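Local atomic coordinates of prephenate dehydrogenase (Corynebacterium glutamicum ATCC 13032, PDB entry 3KTD), a protein that probably catalyses the NAD+- or NADP+-dependent oxidative decarboxylation of prephenate, a step of tyrosine biosynthesis. Residues Val101-Ala106 and Cys245-Gly250. Numbering follows the deposited sequence.
Sequences VSVKTA and CESNAG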
loop_
_atom_site.group_PDB
_atom_site.type_symbol
_atom_site.label_atom_id
_atom_site.label_comp_id
_atom_site.label_asym_id
_atom_site.label_seq_id
_atom_site.Cartn_x
_atom_site.Cartn_y
_atom_site.Cartn_z
ATOM N N VAL A 101 -4.175 -0.114 -23.057
ATOM C CA VAL A 101 -4.292 1.038 -22.170
ATOM C C VAL A 101 -5.206 0.837 -20.960
ATOM O O VAL A 101 -6.257 0.220 -21.037
ATOM C CB VAL A 101 -4.724 2.277 -22.981
ATOM C CG1 VAL A 101 -4.937 3.483 -22.089
ATOM C CG2 VAL A 101 -3.669 2.580 -24.054
ATOM N N SER A 102 -4.754 1.394 -19.843
ATOM C CA SER A 102 -5.435 1.402 -18.540
ATOM C C SER A 102 -6.898 1.831 -18.554
ATOM O O SER A 102 -7.666 1.371 -17.720
ATOM C CB SER A 102 -4.643 2.312 -17.579
ATOM O OG SER A 102 -4.066 3.435 -18.258
ATOM N N VAL A 103 -7.268 2.725 -19.472
ATOM C CA VAL A 103 -8.650 3.196 -19.630
ATOM C C VAL A 103 -9.154 2.707 -20.982
ATOM O O VAL A 103 -8.394 2.668 -21.943
ATOM C CB VAL A 103 -8.738 4.735 -19.564
ATOM C CG1 VAL A 103 -10.181 5.199 -19.639
ATOM C CG2 VAL A 103 -8.109 5.236 -18.289
ATOM N N LYS A 104 -10.432 2.341 -21.056
ATOM C CA LYS A 104 -10.991 1.685 -22.247
ATOM C C LYS A 104 -12.055 2.490 -22.993
ATOM O O LYS A 104 -12.107 2.447 -24.224
ATOM C CB LYS A 104 -11.553 0.320 -21.847
ATOM C CG LYS A 104 -10.487 -0.737 -21.665
ATOM C CD LYS A 104 -10.124 -1.355 -22.995
ATOM C CE LYS A 104 -8.645 -1.483 -23.165
ATOM N NZ LYS A 104 -8.001 -0.156 -23.297
ATOM N N THR A 105 -12.909 3.212 -22.275
ATOM C CA THR A 105 -13.946 3.992 -22.940
ATOM C C THR A 105 -13.330 5.030 -23.872
ATOM O O THR A 105 -13.793 5.206 -25.003
ATOM C CB THR A 105 -14.884 4.702 -21.949
ATOM O OG1 THR A 105 -15.592 3.728 -21.177
ATOM C CG2 THR A 105 -15.899 5.584 -22.684
ATOM N N ALA A 106 -12.282 5.706 -23.407
ATOM C CA ALA A 106 -11.651 6.753 -24.208
ATOM C C ALA A 106 -11.113 6.201 -25.536
ATOM O O ALA A 106 -11.182 6.880 -26.573
ATOM C CB ALA A 106 -10.550 7.437 -23.416
ATOM N N CYS A 245 -6.048 8.989 -14.798
ATOM C CA CYS A 245 -7.140 9.666 -14.112
ATOM C C CYS A 245 -7.941 10.595 -14.983
ATOM O O CYS A 245 -9.168 10.622 -14.883
ATOM C CB CYS A 245 -6.599 10.430 -12.912
ATOM S SG CYS A 245 -5.741 9.335 -11.781
ATOM N N GLU A 246 -7.257 11.357 -15.835
ATOM C CA GLU A 246 -7.941 12.320 -16.703
ATOM C C GLU A 246 -8.755 11.607 -17.782
ATOM O O GLU A 246 -9.898 11.985 -18.049
ATOM C CB GLU A 246 -6.948 13.325 -17.291
ATOM C CG GLU A 246 -6.376 14.271 -16.234
ATOM C CD GLU A 246 -5.108 14.988 -16.655
ATOM O OE1 GLU A 246 -4.436 14.543 -17.606
ATOM O OE2 GLU A 246 -4.764 15.999 -16.011
ATOM N N SER A 247 -8.176 10.557 -18.371
ATOM C CA SER A 247 -8.894 9.707 -19.340
ATOM C C SER A 247 -10.191 9.146 -18.757
ATOM O O SER A 247 -11.177 9.001 -19.469
ATOM C CB SER A 247 -8.032 8.512 -19.761
ATOM O OG SER A 247 -6.786 8.907 -20.308
ATOM N N ASN A 248 -10.171 8.832 -17.462
ATOM C CA ASN A 248 -11.296 8.195 -16.783
ATOM C C ASN A 248 -11.893 9.061 -15.661
ATOM O O ASN A 248 -12.338 8.550 -14.637
ATOM C CB ASN A 248 -10.807 6.852 -16.216
ATOM C CG ASN A 248 -11.933 5.907 -15.871
ATOM O OD1 ASN A 248 -13.010 5.962 -16.460
ATOM N ND2 ASN A 248 -11.681 5.019 -14.917
ATOM N N ALA A 249 -11.922 10.374 -15.872
ATOM C CA ALA A 249 -12.410 11.317 -14.868
ATOM C C ALA A 249 -13.833 11.028 -14.402
ATOM O O ALA A 249 -14.136 11.127 -13.210
ATOM C CB ALA A 249 -12.324 12.722 -15.406
ATOM N N GLY A 250 -14.708 10.670 -15.334
ATOM C CA GLY A 250 -16.110 10.439 -15.002
ATOM C C GLY A 250 -16.262 9.373 -13.939
ATOM O O GLY A 250 -16.627 9.676 -12.804
#
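V103 meets S247 and N248 through its branched end, an instructive case of one aliphatic side chain packing against two residues whose polar ends are engaged elsewhere. Its CG2 lies 3.6 Å from CB of S247 and 3.8 Å from CB of N248. With CG1 anti to the backbone N (chi1 -176°), that methyl also reaches the asparagine, 3.9 Å from N248 CB, so both branches bear on the same methylene as the two side chains pass at a slant. A106 adds a lighter touch, its CB 4.3 Å from the carbonyl O of S247.

S247 OG bonds back to the carbonyl of A243 in its own helix, while N248 ND2 is held by D191 O and H199 ND1 of helix 187-214. N248 itself sits at the break between helices 238-247 and 249-270. On the far side of the loop, K104 NZ forms a salt bridge with D99 and bridges two carbonyls, V101 O (2.9 Å) and V103 O (3.2 Å, NZ above the carbonyl plane), tying down the loop that carries V103. Between the Rossmann-type nucleotide-binding domain and the helical dimerization domain, these two segments thus cohere by van der Waals packing alone, with D191, bonded to K104 N and T105 OG1, as the polar link beside them.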